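Local coordinates for protein polymerase X (Deinococcus radiodurans, PDB 2W9M) that probably extends DNA from deoxyribonucleoside triphosphates as a family X repair polymerase, and also carries a PHP domain that holds three zinc ions, at residues 94-98 against 461-465; 338-342 against 517-521; 364-368 against 400-405; 451-456 against 484-489. All coordinates share one frame; numbering follows the deposited sequence.

Interaction 1 of 4, residues 94-98 against 461-465; sequences PGLLD and LLLRR
Arg464 is gripped in two different ways at once: Leu97 CB lies over the centre of one guanidinium face, 3.8 Å from CZ, while Asp98 meets the edge of the same group. Arg464 NH2 bonds to Asp98 OD1 at 3.0 Å with a fairly straight N-H (163°), and the oxygen lies almost in the guanidinium plane. The carboxylate, turned 48° from that plane, is met on its anti side, somewhat out of its own plane. The Arg464 side chain starts with CG opposite the backbone N (chi1 174°) and bends at chi3 to bring the guanidinium to the helix. Its CD also brushes Leu97 CD1 at 3.9 Å. Beside the salt bridge the contact turns apolar, with Leu461 CD2 packed 3.5 Å from Pro94 CG at the start of the helix. With an alanine at Asp98, Arg464 NH2 would probably lose its acceptor and countercharge, leaving the guanidinium freer to turn over Leu97. Leu461 O receives both Arg464 N and Arg465 N, the pattern of a classic beta bulge. The contact joins helix 94-99, in the polymerase X family region, to the loop between strand 453-454 and helix 472-482; Pro94 also packs on Ala493, and Leu96 on helix 107-115.

Interaction 2 of 4, residues 338-342 against 517-521; sequences SDGGA and AHVPG. With ZN (zinc ion), chain C.
Asp339 and His518 meet on one zinc ion, that of chain C. The carboxylate binds it with both oxygens, unevenly, OD2 at 2.3 Å and OD1 at 2.6 Å from the metal, and His518 NE2 coordinates at 2.1 Å. Sharing the metal brings Asp339 OD1 to the edge of the imidazole, 3.0 Å from His518 CD2, with carboxylate and ring planes 74° apart. Asp339 CG sits between its own backbone N and carbonyl carbon (chi1 64°), which turns the carboxylate to the metal. His364 supplies the remaining protein ligand. The two loops follow strands 329-333 and 511-514, the outermost members of the seven-stranded parallel sheet, so the zinc draws together the first and last strands of the PHP fold, a distorted beta-alpha barrel with its metals at the strand ends. Behind the ligands the backbones are tied directly: Gly341 N donates to His518 O at 2.8 Å through a bent N-H (139°), and Gly340 CA comes within 3.2 Å of the same oxygen. One step further out, Ala342 CB rests on Pro520 CG at 3.7 Å, and both residues pack on Met347 of helix 344-353. The His518 ring is stacked with that of His334, and Asp339 O accepts from Trp114 NE1 of helix 107-115.

Interaction 3 of 4, residues 364-368 against 400-405; sequences HSRAA and SEVDIL. With ZN (zinc ion), chain C; ZN (zinc ion), chain D; ZN (zinc ion), chain E.
In the trinuclear zinc site of the PHP domain, His364 and Glu401 reach side by side in the same direction toward the metals. His364 NE2 binds the zinc of chain C at 2.1 Å. Glu401 bridges the other two, OE1 binding the zinc of chain D at 2.2 Å and OE2 that of chain E at 2.1 Å. With CG opposite its backbone N (chi1 -171°) and the rest of the chain extended, the glutamate spans the distance from its strand to both metals. Its carboxylate is tilted 30° from the imidazole plane, and OE1 passes His364 CE1 at 3.5 Å; OE2 is further held by Ser426 OG. The pair lies toward the C-terminal ends of strands 358-364 and 396-403, neighbours in the parallel sheet, where the beta-alpha barrel gathers its metal ligands. Beyond the site, Ser365 OG ties the loop to the strand: Asp403 N donates to it at 3.2 Å with a nearly straight N-H (164°), and the same hydroxyl is hydrogen-bonded to Asp411 OD2. Replacing Ser365 with an alanine would probably leave Asp403 N without this acceptor and cost Asp411 one of its partners, loosening one of the ties of the loop. Asp411 OD2 also takes Ala367 N, while Ala368 N returns to Ser365 O to close a turn. That turn sets Ala367 CB against Asp403 CB at 4.0 Å and, more loosely, against Leu405 CD2.

Interaction 4 of 4, residues 451-456 against 484-489; sequences VTVLGH and TVVEIN. With ZN (zinc ion), chain E.
Strands 453-454 and 485-489 pair in parallel as the two strands of a beta-alpha-beta unit whose helix is 472-482. The backbone ladder is regular: Val485 N donates to Thr452 O at 3.0 Å, Leu454 N to Val485 O at 2.9 Å, and Glu487 N to Leu454 O at 3.0 Å. Val485 O also receives a CA-H contact from Val453, whose CG2 lies 4.1 Å from Val485 CG2. Leu454 O has a second donor in a water molecule, which also donates to Glu487 O and so bridges the carbonyls of two residues already joined through Glu487 N. Past that point a side chain replaces the backbone as acceptor. Glu487, with CG opposite its N (chi1 166°), reaches across to the other strand, and His456 N points almost straight at OE2 from above the carboxylate plane (3.1 Å, 175°). Asn489 ND2 reaches the same oxygen at 2.8 Å from the opposite face of the carboxylate, gripping OE2 between two buried donors. The other oxygen, OE1, is satisfied by Asn514 ND2 and His332 ND1; since His332 is itself a zinc ligand, Glu487 is a second-shell residue to it. Asn489 has partners at both ends of its amide, ND2 bonding also to Asp516 OD2 and OD1 accepting from Asn491 N. His456, its N held by Glu487, binds the zinc of chain E through NE2 at 2.4 Å. Asn489 ND2 lies at the edge of the His456 ring, 3.7 Å from CD2, with amide and ring planes 52° apart.

In the fold
Interactions 2, 3 and 4 are buried, whereas interaction 1 is only partly so and has an exposed arginine at its margin. The first three named share the PHP metal site: interactions 2 and 3 meet on the zinc of chain C, interactions 3 and 4 on that of chain E. Ser338 OG probably hydrogen-bonds to His364 N, linking interactions 2 and 3 again. Interactions 3 and 4 lie on the same parallel sheet, interaction 2 on the loops after its outer strands. Interaction 4 is chiefly sheet pairing, interaction 3 metal ligation with a serine bond, and interaction 2 a zinc bridge. Interaction 1, by salt bridge and proline-leucine packing, joins helix 94-99 to this domain, the side chain of Pro94 lying about 7 Å from a zinc ion.

Interaction 1 of 4, residues 94-98 against 461-465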
# COMPACT_ATOMS: atom_id res chain seq x y z
N PRO A 94 0.23 -4.49 6.75
CA PRO A 94 1.24 -3.48 7.06
C PRO A 94 0.77 -2.46 8.10
O PRO A 94 1.52 -2.12 9.01
CB PRO A 94 1.45 -2.78 5.72
CG PRO A 94 1.10 -3.81 4.71
CD PRO A 94 -0.03 -4.59 5.31
N GLY A 95 -0.46 -1.99 7.96
CA GLY A 95 -1.01 -0.99 8.86
C GLY A 95 -1.23 -1.51 10.27
O GLY A 95 -1.18 -0.74 11.23
N LEU A 96 -1.50 -2.80 10.40
CA LEU A 96 -1.67 -3.39 11.72
C LEU A 96 -0.32 -3.52 12.42
O LEU A 96 -0.21 -3.27 13.62
CB LEU A 96 -2.34 -4.76 11.62
CG LEU A 96 -2.67 -5.40 12.97
CD1 LEU A 96 -3.97 -4.84 13.51
CD2 LEU A 96 -2.77 -6.91 12.83
N LEU A 97 0.70 -3.91 11.66
CA LEU A 97 2.06 -3.99 12.19
C LEU A 97 2.51 -2.63 12.71
O LEU A 97 3.28 -2.54 13.67
CB LEU A 97 3.04 -4.47 11.11
CG LEU A 97 2.79 -5.88 10.57
CD1 LEU A 97 3.84 -6.24 9.53
CD2 LEU A 97 2.77 -6.88 11.72
N ASP A 98 2.01 -1.57 12.08
CA ASP A 98 2.30 -0.20 12.50
C ASP A 98 1.62 0.16 13.82
O ASP A 98 2.26 0.66 14.74
CB ASP A 98 1.88 0.79 11.42
CG ASP A 98 2.90 0.90 10.31
OD1 ASP A 98 4.07 0.48 10.51
OD2 ASP A 98 2.55 1.43 9.23
N LEU A 461 7.72 -4.37 2.05
CA LEU A 461 6.92 -3.43 2.84
C LEU A 461 7.68 -2.13 3.06
O LEU A 461 8.60 -2.07 3.86
CB LEU A 461 6.54 -4.04 4.19
CG LEU A 461 5.48 -5.14 4.17
CD1 LEU A 461 5.10 -5.54 5.58
CD2 LEU A 461 4.25 -4.69 3.39
N LEU A 462 7.28 -1.08 2.35
CA LEU A 462 7.98 0.21 2.42
C LEU A 462 8.23 0.67 3.86
O LEU A 462 7.31 0.75 4.67
CB LEU A 462 7.21 1.29 1.66
CG LEU A 462 7.34 1.37 0.13
CD1 LEU A 462 8.55 0.58 -0.32
CD2 LEU A 462 6.10 0.86 -0.57
N LEU A 463 9.49 0.99 4.15
CA LEU A 463 9.90 1.54 5.45
C LEU A 463 9.94 0.51 6.57
O LEU A 463 10.08 0.87 7.74
CB LEU A 463 9.01 2.72 5.86
CG LEU A 463 8.95 3.92 4.92
CD1 LEU A 463 8.02 4.98 5.47
CD2 LEU A 463 10.34 4.50 4.70
N ARG A 464 9.82 -0.77 6.23
CA ARG A 464 9.84 -1.82 7.24
C ARG A 464 10.79 -2.97 6.89
O ARG A 464 11.66 -3.33 7.68
CB ARG A 464 8.42 -2.35 7.48
CG ARG A 464 8.36 -3.56 8.41
CD ARG A 464 6.93 -3.90 8.81
NE ARG A 464 6.33 -2.82 9.59
CZ ARG A 464 6.41 -2.73 10.91
NH1 ARG A 464 7.07 -3.65 11.60
NH2 ARG A 464 5.84 -1.71 11.55
N ARG A 465 10.61 -3.55 5.71
CA ARG A 465 11.45 -4.66 5.25
C ARG A 465 11.48 -4.71 3.73
O ARG A 465 10.45 -4.52 3.08
CB ARG A 465 10.91 -5.99 5.78
CG ARG A 465 9.52 -6.33 5.26
CD ARG A 465 9.43 -7.75 4.74
NE ARG A 465 8.68 -8.62 5.64
CZ ARG A 465 7.38 -8.88 5.51
NH1 ARG A 465 6.68 -8.35 4.52
NH2 ARG A 465 6.78 -9.69 6.38

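Interaction 2 of 4, residues 338-342 against 517-521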
# COMPACT_ATOMS: atom_id res chain seq x y z
N SER A 338 -11.66 -13.05 7.49
CA SER A 338 -10.21 -13.22 7.57
C SER A 338 -9.63 -12.27 8.62
O SER A 338 -9.96 -12.36 9.81
CB SER A 338 -9.59 -12.94 6.21
OG SER A 338 -8.34 -13.59 6.06
N ASP A 339 -8.79 -11.35 8.18
CA ASP A 339 -8.22 -10.34 9.06
C ASP A 339 -8.67 -8.93 8.68
O ASP A 339 -7.98 -7.96 8.95
CB ASP A 339 -6.70 -10.44 9.10
CG ASP A 339 -6.05 -10.15 7.75
OD1 ASP A 339 -6.78 -10.11 6.74
OD2 ASP A 339 -4.82 -9.96 7.71
N GLY A 340 -9.84 -8.82 8.06
CA GLY A 340 -10.43 -7.53 7.77
C GLY A 340 -11.23 -7.00 8.95
O GLY A 340 -11.37 -7.69 9.96
N GLY A 341 -11.74 -5.79 8.82
CA GLY A 341 -12.47 -5.16 9.91
C GLY A 341 -13.94 -4.91 9.63
O GLY A 341 -14.67 -4.39 10.47
N ALA A 342 -14.38 -5.27 8.43
CA ALA A 342 -15.76 -5.06 8.03
C ALA A 342 -16.34 -6.32 7.40
O ALA A 342 -15.61 -7.19 6.94
CB ALA A 342 -15.87 -3.88 7.07
N ALA A 517 -7.65 -3.97 0.44
CA ALA A 517 -8.34 -3.32 1.56
C ALA A 517 -8.70 -4.28 2.69
O ALA A 517 -9.35 -5.31 2.47
CB ALA A 517 -9.58 -2.59 1.07
N HIS A 518 -8.29 -3.94 3.91
CA HIS A 518 -8.68 -4.70 5.09
C HIS A 518 -9.78 -3.97 5.86
O HIS A 518 -10.21 -4.41 6.92
CB HIS A 518 -7.47 -4.95 5.98
CG HIS A 518 -6.56 -6.02 5.46
ND1 HIS A 518 -5.74 -5.83 4.37
CD2 HIS A 518 -6.36 -7.30 5.86
CE1 HIS A 518 -5.06 -6.94 4.13
NE2 HIS A 518 -5.43 -7.85 5.02
N VAL A 519 -10.22 -2.86 5.29
CA VAL A 519 -11.15 -1.95 5.93
C VAL A 519 -11.79 -1.13 4.80
O VAL A 519 -11.17 -0.93 3.77
CB VAL A 519 -10.40 -1.04 6.93
CG1 VAL A 519 -10.78 0.43 6.76
CG2 VAL A 519 -10.62 -1.52 8.36
N PRO A 520 -13.04 -0.69 4.99
CA PRO A 520 -13.75 0.01 3.91
C PRO A 520 -12.97 1.21 3.36
O PRO A 520 -12.94 1.44 2.15
CB PRO A 520 -15.05 0.48 4.58
CG PRO A 520 -15.23 -0.44 5.73
CD PRO A 520 -13.86 -0.79 6.21
N GLY A 521 -12.35 1.98 4.25
CA GLY A 521 -11.57 3.13 3.83
C GLY A 521 -10.36 2.72 3.01
O GLY A 521 -9.77 3.54 2.31
ZN ZN C . -4.59 -9.72 5.45

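Interaction 3 of 4, residues 364-368 against 400-405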
# COMPACT_ATOMS: atom_id res chain seq x y z
N HIS A 364 -7.73 -14.61 3.31
CA HIS A 364 -6.62 -15.56 3.36
C HIS A 364 -7.11 -16.98 3.54
O HIS A 364 -8.28 -17.22 3.83
CB HIS A 364 -5.66 -15.23 4.50
CG HIS A 364 -5.20 -13.81 4.52
ND1 HIS A 364 -4.09 -13.39 3.83
CD2 HIS A 364 -5.70 -12.72 5.14
CE1 HIS A 364 -3.92 -12.09 4.02
NE2 HIS A 364 -4.89 -11.66 4.81
N SER A 365 -6.19 -17.92 3.39
CA SER A 365 -6.50 -19.34 3.50
C SER A 365 -5.82 -19.99 4.70
O SER A 365 -4.93 -19.40 5.31
CB SER A 365 -6.08 -20.05 2.22
OG SER A 365 -4.77 -19.67 1.85
N ARG A 366 -6.26 -21.20 5.03
CA ARG A 366 -5.63 -22.07 6.03
C ARG A 366 -4.30 -21.57 6.58
O ARG A 366 -4.21 -21.13 7.72
CB ARG A 366 -5.38 -23.46 5.41
CG ARG A 366 -6.34 -24.55 5.82
CD ARG A 366 -5.76 -25.38 6.96
NE ARG A 366 -6.35 -25.05 8.26
CZ ARG A 366 -5.83 -25.40 9.43
NH1 ARG A 366 -4.68 -26.07 9.48
NH2 ARG A 366 -6.44 -25.06 10.56
N ALA A 367 -3.26 -21.63 5.74
CA ALA A 367 -1.88 -21.43 6.19
C ALA A 367 -1.64 -20.12 6.94
O ALA A 367 -0.84 -20.08 7.88
CB ALA A 367 -0.92 -21.56 5.01
N ALA A 368 -2.31 -19.05 6.52
CA ALA A 368 -2.18 -17.77 7.20
C ALA A 368 -2.88 -17.83 8.55
O ALA A 368 -3.99 -17.31 8.71
CB ALA A 368 -2.74 -16.64 6.34
N SER A 400 -10.28 -15.89 -3.36
CA SER A 400 -9.51 -16.21 -2.17
C SER A 400 -8.06 -15.83 -2.41
O SER A 400 -7.57 -15.92 -3.53
CB SER A 400 -9.62 -17.71 -1.86
OG SER A 400 -8.72 -18.08 -0.84
N GLU A 401 -7.37 -15.39 -1.36
CA GLU A 401 -5.94 -15.18 -1.47
C GLU A 401 -5.23 -16.43 -0.97
O GLU A 401 -4.96 -16.57 0.22
CB GLU A 401 -5.47 -13.95 -0.69
CG GLU A 401 -4.01 -13.62 -0.98
CD GLU A 401 -3.51 -12.42 -0.21
OE1 GLU A 401 -4.32 -11.82 0.53
OE2 GLU A 401 -2.31 -12.09 -0.36
N VAL A 402 -4.93 -17.33 -1.90
CA VAL A 402 -4.36 -18.63 -1.57
C VAL A 402 -2.86 -18.51 -1.31
O VAL A 402 -2.11 -18.00 -2.15
CB VAL A 402 -4.61 -19.63 -2.71
CG1 VAL A 402 -4.03 -20.99 -2.37
CG2 VAL A 402 -6.09 -19.71 -3.00
N ASP A 403 -2.43 -18.97 -0.14
CA ASP A 403 -1.03 -18.92 0.25
C ASP A 403 -0.24 -19.91 -0.60
O ASP A 403 -0.72 -21.01 -0.89
CB ASP A 403 -0.88 -19.25 1.74
CG ASP A 403 0.32 -18.55 2.38
OD1 ASP A 403 1.43 -18.57 1.78
OD2 ASP A 403 0.16 -17.98 3.49
N ILE A 404 0.96 -19.52 -1.01
CA ILE A 404 1.86 -20.40 -1.74
C ILE A 404 2.78 -21.11 -0.75
O ILE A 404 3.63 -20.48 -0.12
CB ILE A 404 2.72 -19.60 -2.74
CG1 ILE A 404 1.83 -18.84 -3.72
CG2 ILE A 404 3.67 -20.53 -3.48
CD1 ILE A 404 2.57 -17.83 -4.58
N LEU A 405 2.59 -22.42 -0.61
CA LEU A 405 3.42 -23.21 0.31
C LEU A 405 4.87 -23.13 -0.14
O LEU A 405 5.15 -22.80 -1.30
CB LEU A 405 2.93 -24.66 0.38
CG LEU A 405 1.43 -24.81 0.65
CD1 LEU A 405 1.01 -26.27 0.70
CD2 LEU A 405 1.03 -24.10 1.93
ZN ZN C . -4.59 -9.72 5.45
ZN ZN D . -4.30 -9.60 0.70
ZN ZN E . -1.50 -10.58 0.87

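Interaction 4 of 4, residues 451-456 against 484-489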
# COMPACT_ATOMS: atom_id res chain seq x y z
N VAL A 451 -4.94 -20.35 -11.28
CA VAL A 451 -4.50 -19.06 -10.77
C VAL A 451 -4.84 -17.93 -11.74
O VAL A 451 -4.60 -18.06 -12.93
CB VAL A 451 -2.98 -19.05 -10.53
CG1 VAL A 451 -2.51 -17.66 -10.14
CG2 VAL A 451 -2.62 -20.05 -9.46
N THR A 452 -5.38 -16.83 -11.23
CA THR A 452 -5.68 -15.70 -12.09
C THR A 452 -4.80 -14.47 -11.85
O THR A 452 -4.40 -13.80 -12.80
CB THR A 452 -7.18 -15.33 -12.07
OG1 THR A 452 -7.32 -13.90 -12.08
CG2 THR A 452 -7.84 -15.87 -10.85
N VAL A 453 -4.47 -14.20 -10.59
CA VAL A 453 -3.63 -13.05 -10.25
C VAL A 453 -2.51 -13.41 -9.28
O VAL A 453 -2.72 -14.16 -8.33
CB VAL A 453 -4.46 -11.91 -9.62
CG1 VAL A 453 -3.61 -10.66 -9.43
CG2 VAL A 453 -5.68 -11.60 -10.46
N LEU A 454 -1.32 -12.86 -9.53
CA LEU A 454 -0.21 -12.93 -8.58
C LEU A 454 -0.22 -11.72 -7.64
O LEU A 454 -0.02 -10.59 -8.08
CB LEU A 454 1.13 -13.00 -9.32
CG LEU A 454 2.36 -12.78 -8.45
CD1 LEU A 454 2.51 -13.88 -7.39
CD2 LEU A 454 3.62 -12.69 -9.29
N GLY A 455 -0.45 -11.95 -6.35
CA GLY A 455 -0.48 -10.87 -5.37
C GLY A 455 0.90 -10.31 -5.04
O GLY A 455 1.88 -11.04 -5.10
N HIS A 456 0.95 -9.03 -4.68
CA HIS A 456 2.20 -8.31 -4.35
C HIS A 456 3.48 -9.12 -4.58
O HIS A 456 4.08 -9.62 -3.63
CB HIS A 456 2.15 -7.80 -2.91
CG HIS A 456 1.59 -8.80 -1.94
ND1 HIS A 456 2.31 -9.87 -1.48
CD2 HIS A 456 0.37 -8.88 -1.35
CE1 HIS A 456 1.57 -10.58 -0.65
NE2 HIS A 456 0.39 -10.00 -0.55
N THR A 484 -1.21 -15.34 -16.59
CA THR A 484 -1.64 -14.89 -15.27
C THR A 484 -1.33 -13.40 -15.06
O THR A 484 -0.21 -12.95 -15.33
CB THR A 484 -1.05 -15.76 -14.14
OG1 THR A 484 -0.66 -14.93 -13.05
CG2 THR A 484 0.13 -16.54 -14.64
N VAL A 485 -2.33 -12.65 -14.62
CA VAL A 485 -2.17 -11.21 -14.43
C VAL A 485 -1.42 -10.88 -13.14
O VAL A 485 -1.61 -11.55 -12.13
CB VAL A 485 -3.52 -10.45 -14.52
CG1 VAL A 485 -4.67 -11.42 -14.65
CG2 VAL A 485 -3.70 -9.51 -13.34
N VAL A 486 -0.55 -9.88 -13.20
CA VAL A 486 0.29 -9.53 -12.06
C VAL A 486 -0.26 -8.30 -11.36
O VAL A 486 -0.69 -7.34 -12.01
CB VAL A 486 1.77 -9.34 -12.47
CG1 VAL A 486 1.86 -8.64 -13.80
CG2 VAL A 486 2.54 -8.58 -11.40
N GLU A 487 -0.27 -8.33 -10.03
CA GLU A 487 -0.92 -7.29 -9.25
C GLU A 487 -0.01 -6.10 -8.99
O GLU A 487 1.18 -6.26 -8.71
CB GLU A 487 -1.42 -7.87 -7.92
CG GLU A 487 -1.81 -6.85 -6.86
CD GLU A 487 -2.44 -7.49 -5.63
OE1 GLU A 487 -3.62 -7.89 -5.71
OE2 GLU A 487 -1.76 -7.60 -4.59
N ILE A 488 -0.57 -4.91 -9.11
CA ILE A 488 0.07 -3.71 -8.60
C ILE A 488 -0.69 -3.33 -7.34
O ILE A 488 -1.75 -2.71 -7.39
CB ILE A 488 0.01 -2.55 -9.61
CG1 ILE A 488 0.82 -2.90 -10.86
CG2 ILE A 488 0.53 -1.27 -8.98
CD1 ILE A 488 0.72 -1.86 -11.96
N ASN A 489 -0.17 -3.76 -6.20
CA ASN A 489 -0.86 -3.60 -4.93
C ASN A 489 -0.90 -2.13 -4.53
O ASN A 489 0.14 -1.52 -4.29
CB ASN A 489 -0.19 -4.46 -3.85
CG ASN A 489 -1.08 -4.67 -2.64
OD1 ASN A 489 -1.39 -3.72 -1.92
ND2 ASN A 489 -1.49 -5.91 -2.42
ZN ZN E . -1.50 -10.58 0.87
O HOH W 1 2.11 -8.56 -7.85